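Local coordinates for protein neural cell adhesion molecule 1 (Homo sapiens, PDB 2HAZ) that mediates cell adhesion in the nervous system and carries a fibronectin type III repeat with a helix critical for polysialylation of its N-glycans, at residues 24-29 with 38-43; 71-74 with 78-81. One frame throughout, in Å; residues are numbered along the deposited sequence.

Contact 1. Residues 24-29 with 38-43. With NA (sodium ion), chain B.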
ATOM      1  N   VAL A  24       1.675   6.967  -2.695  1.00 15.47           N
ATOM      2  CA  VAL A  24       0.437   6.197  -2.793  1.00 15.66           C
ATOM      3  C   VAL A  24      -0.562   6.833  -1.828  1.00 15.85           C
ATOM      4  O   VAL A  24      -0.376   6.784  -0.612  1.00 15.22           O
ATOM      5  CB  VAL A  24       0.660   4.671  -2.508  1.00 15.20           C
ATOM      6  CG1 VAL A  24      -0.642   3.894  -2.592  1.00 14.74           C
ATOM      7  CG2 VAL A  24       1.702   4.051  -3.480  1.00 15.56           C
ATOM      8  N   GLN A  25      -1.606   7.459  -2.374  1.00 16.38           N
ATOM      9  CA  GLN A  25      -2.666   8.032  -1.544  1.00 17.41           C
ATOM     10  C   GLN A  25      -3.720   7.001  -1.243  1.00 17.00           C
ATOM     11  O   GLN A  25      -4.289   6.401  -2.165  1.00 17.47           O
ATOM     12  CB  GLN A  25      -3.356   9.179  -2.263  1.00 17.66           C
ATOM     13  CG  GLN A  25      -2.609  10.469  -2.241  1.00 21.39           C
ATOM     14  CD  GLN A  25      -3.479  11.598  -2.730  1.00 26.83           C
ATOM     15  OE1 GLN A  25      -4.690  11.651  -2.435  1.00 29.13           O
ATOM     16  NE2 GLN A  25      -2.876  12.520  -3.478  1.00 28.70           N
ATOM     17  N   PHE A  26      -4.038   6.844   0.038  1.00 17.56           N
ATOM     18  CA  PHE A  26      -4.917   5.765   0.470  1.00 18.07           C
ATOM     19  C   PHE A  26      -5.860   6.174   1.613  1.00 18.46           C
ATOM     20  O   PHE A  26      -5.583   7.140   2.342  1.00 17.57           O
ATOM     21  CB  PHE A  26      -4.083   4.545   0.896  1.00 18.11           C
ATOM     22  CG  PHE A  26      -3.487   4.665   2.283  1.00 17.99           C
ATOM     23  CD1 PHE A  26      -4.112   4.073   3.389  1.00 18.89           C
ATOM     24  CD2 PHE A  26      -2.318   5.373   2.489  1.00 17.17           C
ATOM     25  CE1 PHE A  26      -3.561   4.192   4.661  1.00 19.54           C
ATOM     26  CE2 PHE A  26      -1.765   5.480   3.752  1.00 18.51           C
ATOM     27  CZ  PHE A  26      -2.394   4.900   4.839  1.00 19.00           C
ATOM     28  N   ASP A  27      -6.948   5.405   1.752  1.00 19.45           N
ATOM     29  CA  ASP A  27      -7.894   5.499   2.880  1.00 20.80           C
ATOM     30  C   ASP A  27      -7.654   4.365   3.845  1.00 21.33           C
ATOM     31  O   ASP A  27      -7.444   3.230   3.420  1.00 21.38           O
ATOM     32  CB  ASP A  27      -9.333   5.289   2.418  1.00 21.08           C
ATOM     33  CG  ASP A  27      -9.769   6.278   1.418  1.00 22.74           C
ATOM     34  OD1 ASP A  27      -9.370   7.457   1.535  1.00 24.65           O
ATOM     35  OD2 ASP A  27     -10.529   5.879   0.503  1.00 25.61           O
ATOM     36  N   GLU A  28      -7.733   4.667   5.136  1.00 22.02           N
ATOM     37  CA  GLU A  28      -7.744   3.641   6.181  1.00 23.17           C
ATOM     38  C   GLU A  28      -8.870   2.622   5.957  1.00 23.13           C
ATOM     39  O   GLU A  28      -9.893   2.959   5.348  1.00 22.42           O
ATOM     40  CB  GLU A  28      -7.916   4.294   7.553  1.00 23.82           C
ATOM     41  CG  GLU A  28      -6.760   5.175   7.990  1.00 26.27           C
ATOM     42  CD  GLU A  28      -6.862   6.604   7.452  1.00 30.33           C
ATOM     43  OE1 GLU A  28      -7.781   6.898   6.654  1.00 30.93           O
ATOM     44  OE2 GLU A  28      -6.023   7.446   7.836  1.00 33.38           O
ATOM     45  N   PRO A  29      -8.681   1.372   6.441  1.00 23.38           N
ATOM     46  CA  PRO A  29      -9.743   0.358   6.437  1.00 23.99           C
ATOM     47  C   PRO A  29     -11.043   0.867   7.084  1.00 24.23           C
ATOM     48  O   PRO A  29     -10.985   1.654   8.028  1.00 23.92           O
ATOM     49  CB  PRO A  29      -9.142  -0.766   7.302  1.00 23.85           C
ATOM     50  CG  PRO A  29      -7.674  -0.657   7.079  1.00 23.74           C
ATOM     51  CD  PRO A  29      -7.418   0.833   6.999  1.00 23.53           C
ATOM     52  N   LEU A  38      -1.629  -1.406  13.147  1.00 18.46           N
ATOM     53  CA  LEU A  38      -0.263  -1.265  13.652  1.00 17.19           C
ATOM     54  C   LEU A  38       0.741  -0.806  12.590  1.00 17.00           C
ATOM     55  O   LEU A  38       1.644  -0.013  12.862  1.00 15.41           O
ATOM     56  CB  LEU A  38       0.223  -2.593  14.226  1.00 17.73           C
ATOM     57  CG  LEU A  38      -0.520  -3.336  15.339  1.00 18.16           C
ATOM     58  CD1 LEU A  38       0.221  -4.621  15.662  1.00 19.76           C
ATOM     59  CD2 LEU A  38      -0.625  -2.456  16.554  1.00 20.75           C
ATOM     60  N   LYS A  39       0.600  -1.362  11.390  1.00 15.87           N
ATOM     61  CA  LYS A  39       1.484  -1.067  10.268  1.00 15.06           C
ATOM     62  C   LYS A  39       0.690  -1.207   8.993  1.00 14.01           C
ATOM     63  O   LYS A  39      -0.379  -1.829   8.980  1.00 13.36           O
ATOM     64  CB  LYS A  39       2.648  -2.067  10.208  1.00 15.10           C
ATOM     65  CG  LYS A  39       3.691  -1.934  11.295  1.00 16.64           C
ATOM     66  CD  LYS A  39       4.904  -2.792  10.963  1.00 19.67           C
ATOM     67  CE  LYS A  39       5.951  -2.805  12.085  1.00 21.77           C
ATOM     68  NZ  LYS A  39       6.291  -1.450  12.609  1.00 21.85           N
ATOM     69  N   TYR A  40       1.228  -0.636   7.918  1.00 13.34           N
ATOM     70  CA  TYR A  40       0.773  -0.953   6.569  1.00 13.52           C
ATOM     71  C   TYR A  40       1.836  -1.692   5.781  1.00 12.85           C
ATOM     72  O   TYR A  40       3.038  -1.477   5.961  1.00 12.76           O
ATOM     73  CB  TYR A  40       0.319   0.299   5.813  1.00 14.15           C
ATOM     74  CG  TYR A  40      -0.975   0.873   6.348  1.00 14.69           C
ATOM     75  CD1 TYR A  40      -2.209   0.448   5.863  1.00 15.59           C
ATOM     76  CD2 TYR A  40      -0.954   1.845   7.342  1.00 15.38           C
ATOM     77  CE1 TYR A  40      -3.406   0.978   6.374  1.00 15.89           C
ATOM     78  CE2 TYR A  40      -2.141   2.383   7.857  1.00 16.81           C
ATOM     79  CZ  TYR A  40      -3.352   1.947   7.363  1.00 16.19           C
ATOM     80  OH  TYR A  40      -4.506   2.481   7.872  1.00 18.58           O
ATOM     81  N   LYS A  41       1.391  -2.562   4.890  1.00 13.22           N
ATOM     82  CA  LYS A  41       2.304  -3.200   3.954  1.00 12.94           C
ATOM     83  C   LYS A  41       1.928  -2.777   2.539  1.00 12.97           C
ATOM     84  O   LYS A  41       0.788  -2.953   2.111  1.00 13.50           O
ATOM     85  CB  LYS A  41       2.242  -4.722   4.101  1.00 12.49           C
ATOM     86  CG  LYS A  41       3.300  -5.480   3.296  1.00 14.03           C
ATOM     87  CD  LYS A  41       3.007  -6.969   3.392  1.00 17.42           C
ATOM     88  CE  LYS A  41       4.104  -7.825   2.853  1.00 21.06           C
ATOM     89  NZ  LYS A  41       3.671  -9.266   2.956  1.00 20.89           N
ATOM     90  N   ALA A  42       2.890  -2.195   1.831  1.00 12.75           N
ATOM     91  CA  ALA A  42       2.748  -1.982   0.396  1.00 11.99           C
ATOM     92  C   ALA A  42       3.472  -3.080  -0.359  1.00 12.30           C
ATOM     93  O   ALA A  42       4.610  -3.403  -0.039  1.00 11.77           O
ATOM     94  CB  ALA A  42       3.314  -0.626  -0.019  1.00 11.84           C
ATOM     95  N   GLU A  43       2.792  -3.644  -1.347  1.00 11.95           N
ATOM     96  CA  GLU A  43       3.374  -4.571  -2.311  1.00 11.91           C
ATOM     97  C   GLU A  43       3.244  -3.983  -3.717  1.00 11.53           C
ATOM     98  O   GLU A  43       2.162  -3.496  -4.097  1.00 11.28           O
ATOM     99  CB  GLU A  43       2.658  -5.920  -2.242  1.00 12.00           C
ATOM    100  CG  GLU A  43       2.618  -6.526  -0.846  1.00 15.86           C
ATOM    101  CD  GLU A  43       1.891  -7.850  -0.817  1.00 21.11           C
ATOM    102  OE1 GLU A  43       0.650  -7.849  -0.625  1.00 23.82           O
ATOM    103  OE2 GLU A  43       2.567  -8.894  -0.995  1.00 26.63           O
TER
HETATM  104 NA    NA B 101     -10.626   8.121  -0.301  1.00 20.09          NA

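Contact 2. Residues 71-74 with 78-81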
ATOM      1  N   VAL A  71       9.644   3.117  -3.223  1.00 17.90           N
ATOM      2  CA  VAL A  71      10.989   3.482  -3.677  1.00 19.12           C
ATOM      3  C   VAL A  71      11.601   2.415  -4.580  1.00 18.85           C
ATOM      4  O   VAL A  71      11.021   1.348  -4.793  1.00 19.75           O
ATOM      5  CB  VAL A  71      11.966   3.687  -2.470  1.00 19.50           C
ATOM      6  CG1 VAL A  71      11.546   4.862  -1.602  1.00 21.00           C
ATOM      7  CG2 VAL A  71      12.071   2.406  -1.647  1.00 19.86           C
ATOM      8  N   GLY A  72      12.780   2.720  -5.113  1.00 19.37           N
ATOM      9  CA  GLY A  72      13.551   1.763  -5.896  1.00 19.16           C
ATOM     10  C   GLY A  72      12.896   1.320  -7.187  1.00 18.43           C
ATOM     11  O   GLY A  72      13.148   0.201  -7.666  1.00 18.80           O
ATOM     12  N   LEU A  73      12.080   2.204  -7.757  1.00 17.97           N
ATOM     13  CA  LEU A  73      11.386   1.937  -9.001  1.00 17.43           C
ATOM     14  C   LEU A  73      12.280   2.315 -10.178  1.00 18.05           C
ATOM     15  O   LEU A  73      13.235   3.094 -10.037  1.00 17.96           O
ATOM     16  CB  LEU A  73      10.068   2.710  -9.079  1.00 16.99           C
ATOM     17  CG  LEU A  73       9.087   2.584  -7.901  1.00 15.32           C
ATOM     18  CD1 LEU A  73       7.969   3.594  -8.060  1.00 15.36           C
ATOM     19  CD2 LEU A  73       8.542   1.153  -7.816  1.00 11.86           C
ATOM     20  N   LYS A  74      11.965   1.739 -11.322  1.00 18.40           N
ATOM     21  CA  LYS A  74      12.648   2.045 -12.573  1.00 19.09           C
ATOM     22  C   LYS A  74      11.836   3.072 -13.336  1.00 18.84           C
ATOM     23  O   LYS A  74      10.605   2.997 -13.335  1.00 19.88           O
ATOM     24  CB  LYS A  74      12.788   0.777 -13.413  1.00 19.07           C
ATOM     25  CG  LYS A  74      13.394  -0.380 -12.654  1.00 20.40           C
ATOM     26  CD  LYS A  74      14.109  -1.372 -13.565  1.00 21.80           C
ATOM     27  CE  LYS A  74      13.142  -2.092 -14.478  1.00 24.45           C
ATOM     28  NZ  LYS A  74      12.019  -2.734 -13.733  1.00 24.59           N
ATOM     29  N   THR A  78       5.461   0.711 -16.012  1.00 14.11           N
ATOM     30  CA  THR A  78       4.125   0.566 -15.413  1.00 13.54           C
ATOM     31  C   THR A  78       4.147  -0.464 -14.279  1.00 12.63           C
ATOM     32  O   THR A  78       4.625  -1.594 -14.475  1.00 12.72           O
ATOM     33  CB  THR A  78       3.086   0.159 -16.470  1.00 13.82           C
ATOM     34  OG1 THR A  78       3.235   1.007 -17.623  1.00 14.20           O
ATOM     35  CG2 THR A  78       1.644   0.261 -15.915  1.00 13.37           C
ATOM     36  N   TYR A  79       3.617  -0.068 -13.115  1.00 11.85           N
ATOM     37  CA  TYR A  79       3.558  -0.932 -11.917  1.00 11.46           C
ATOM     38  C   TYR A  79       2.113  -1.136 -11.438  1.00 11.06           C
ATOM     39  O   TYR A  79       1.254  -0.283 -11.662  1.00 11.35           O
ATOM     40  CB  TYR A  79       4.363  -0.341 -10.734  1.00 11.72           C
ATOM     41  CG  TYR A  79       5.858  -0.335 -10.915  1.00 12.69           C
ATOM     42  CD1 TYR A  79       6.647  -1.343 -10.363  1.00 15.12           C
ATOM     43  CD2 TYR A  79       6.485   0.676 -11.656  1.00 13.05           C
ATOM     44  CE1 TYR A  79       8.016  -1.359 -10.551  1.00 15.11           C
ATOM     45  CE2 TYR A  79       7.849   0.676 -11.838  1.00 14.69           C
ATOM     46  CZ  TYR A  79       8.610  -0.345 -11.284  1.00 15.42           C
ATOM     47  OH  TYR A  79       9.966  -0.345 -11.450  1.00 15.99           O
ATOM     48  N   ALA A  80       1.877  -2.252 -10.753  1.00 10.42           N
ATOM     49  CA  ALA A  80       0.684  -2.458  -9.902  1.00 10.01           C
ATOM     50  C   ALA A  80       1.120  -2.331  -8.459  1.00 10.47           C
ATOM     51  O   ALA A  80       2.178  -2.861  -8.099  1.00  8.82           O
ATOM     52  CB  ALA A  80       0.072  -3.860 -10.141  1.00 11.19           C
ATOM     53  N   VAL A  81       0.306  -1.634  -7.655  1.00 10.25           N
ATOM     54  CA  VAL A  81       0.507  -1.534  -6.203  1.00 10.44           C
ATOM     55  C   VAL A  81      -0.794  -1.865  -5.456  1.00 11.17           C
ATOM     56  O   VAL A  81      -1.897  -1.611  -5.942  1.00 11.23           O
ATOM     57  CB  VAL A  81       1.080  -0.152  -5.789  1.00 10.82           C
ATOM     58  CG1 VAL A  81       0.125   0.986  -6.083  1.00 10.53           C
ATOM     59  CG2 VAL A  81       1.513  -0.132  -4.319  1.00  9.82           C
TER

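Contact 1. Residues 24-29 with 38-43
F26 turns the edge of its ring to one face of Y40, and this tilted T-shaped pair bridges the two sheets of the fibronectin type III beta sandwich: strand 22-27 belongs to the three-stranded sheet, strand 39-46 to the four-stranded one. The ring centroids are 4.8 Å apart with planes at 61°. From its backbone Y40 sends CB toward the opposing segment, and CG lies beside the backbone N (chi1 -70°), which carries the ring across the interior. Further out, CE1 and CZ receive the leading corner of the phenylalanine, F26 CE1 standing 3.5 Å from Y40 CZ. Y40 CE2, on the other flank, meets F26 CZ at 3.9 Å. P29 CD comes up at the rim near the ring plane, 4.1 Å from Y40 CE1. At the tip, Y40 OH is met by two aliphatic carbons, P29 CD and E28 CG. A62 of helix 59-65 touches both aromatic side chains, so the pair lies where that helix packs on the sandwich. D27, between F26 and E28, points its CB the other way, and its carboxylate grips the sodium ion with both oxygens, OD1 at 2.3 Å and OD2 at 2.4 Å.

Contact 2. Residues 71-74 with 78-81
The backbones of L73 and Y79 stand well apart, the CA of L73 and the CA of Y79 being 8.8 Å from each other, and the tyrosine side chain spans the gap from strand 78-87 to the loop that leads into it. Y79 holds CG beside its backbone N (chi1 -69°), and the ring reaches out until its hydroxyl oxygen accepts the K74 backbone N-H. That bond is of ordinary length and almost straight: K74 N lies 2.9 Å from Y79 OH, with an angle of 173° at the hydrogen. A tyrosine near the start of a strand, tied to the backbone five residues earlier, makes a tyrosine corner, a hallmark of Greek-key beta sandwiches such as the fibronectin type III repeat. L73 sits over one face of the ring, its CD2 methyl in CH-pi contact 3.8 Å from the Y79 centroid and 16° off the normal, while F100 and W44 also touch this leucine. A phenylalanine in place of Y79 would keep the ring for L73 to lie on but would probably leave the K74 N-H without its acceptor and the loop freer to shift. K74 O lies in the ring plane at the edge, 3.9 Å from Y79 CE2, and is itself hydrogen-bonded to T102 OG1. The lysine chain crosses the tyrosine at about a right angle, K74 CB and CG both packing on Y79 OH.

How the contacts relate
Contact 1 joins the two sheets of the sandwich, whereas contact 2 fastens a loop to one strand, and the four-stranded sheet is what they share: strands 39-46 and 78-87 are neighbours in it. The centres of the two contacts lie about 16 Å apart, and the two tyrosine hydroxyls are farther still, Y40 OH standing 24.3 Å from Y79 OH. They nevertheless touch through V81, whose CG2 packs 3.4 Å from E43 O and 4.3 Å from V24 CG2. The sodium site, completed on the protein side by D13, belongs to the contact 1 region, with the ion 11.7 Å from Y40 OH against 24.9 Å from Y79 OH.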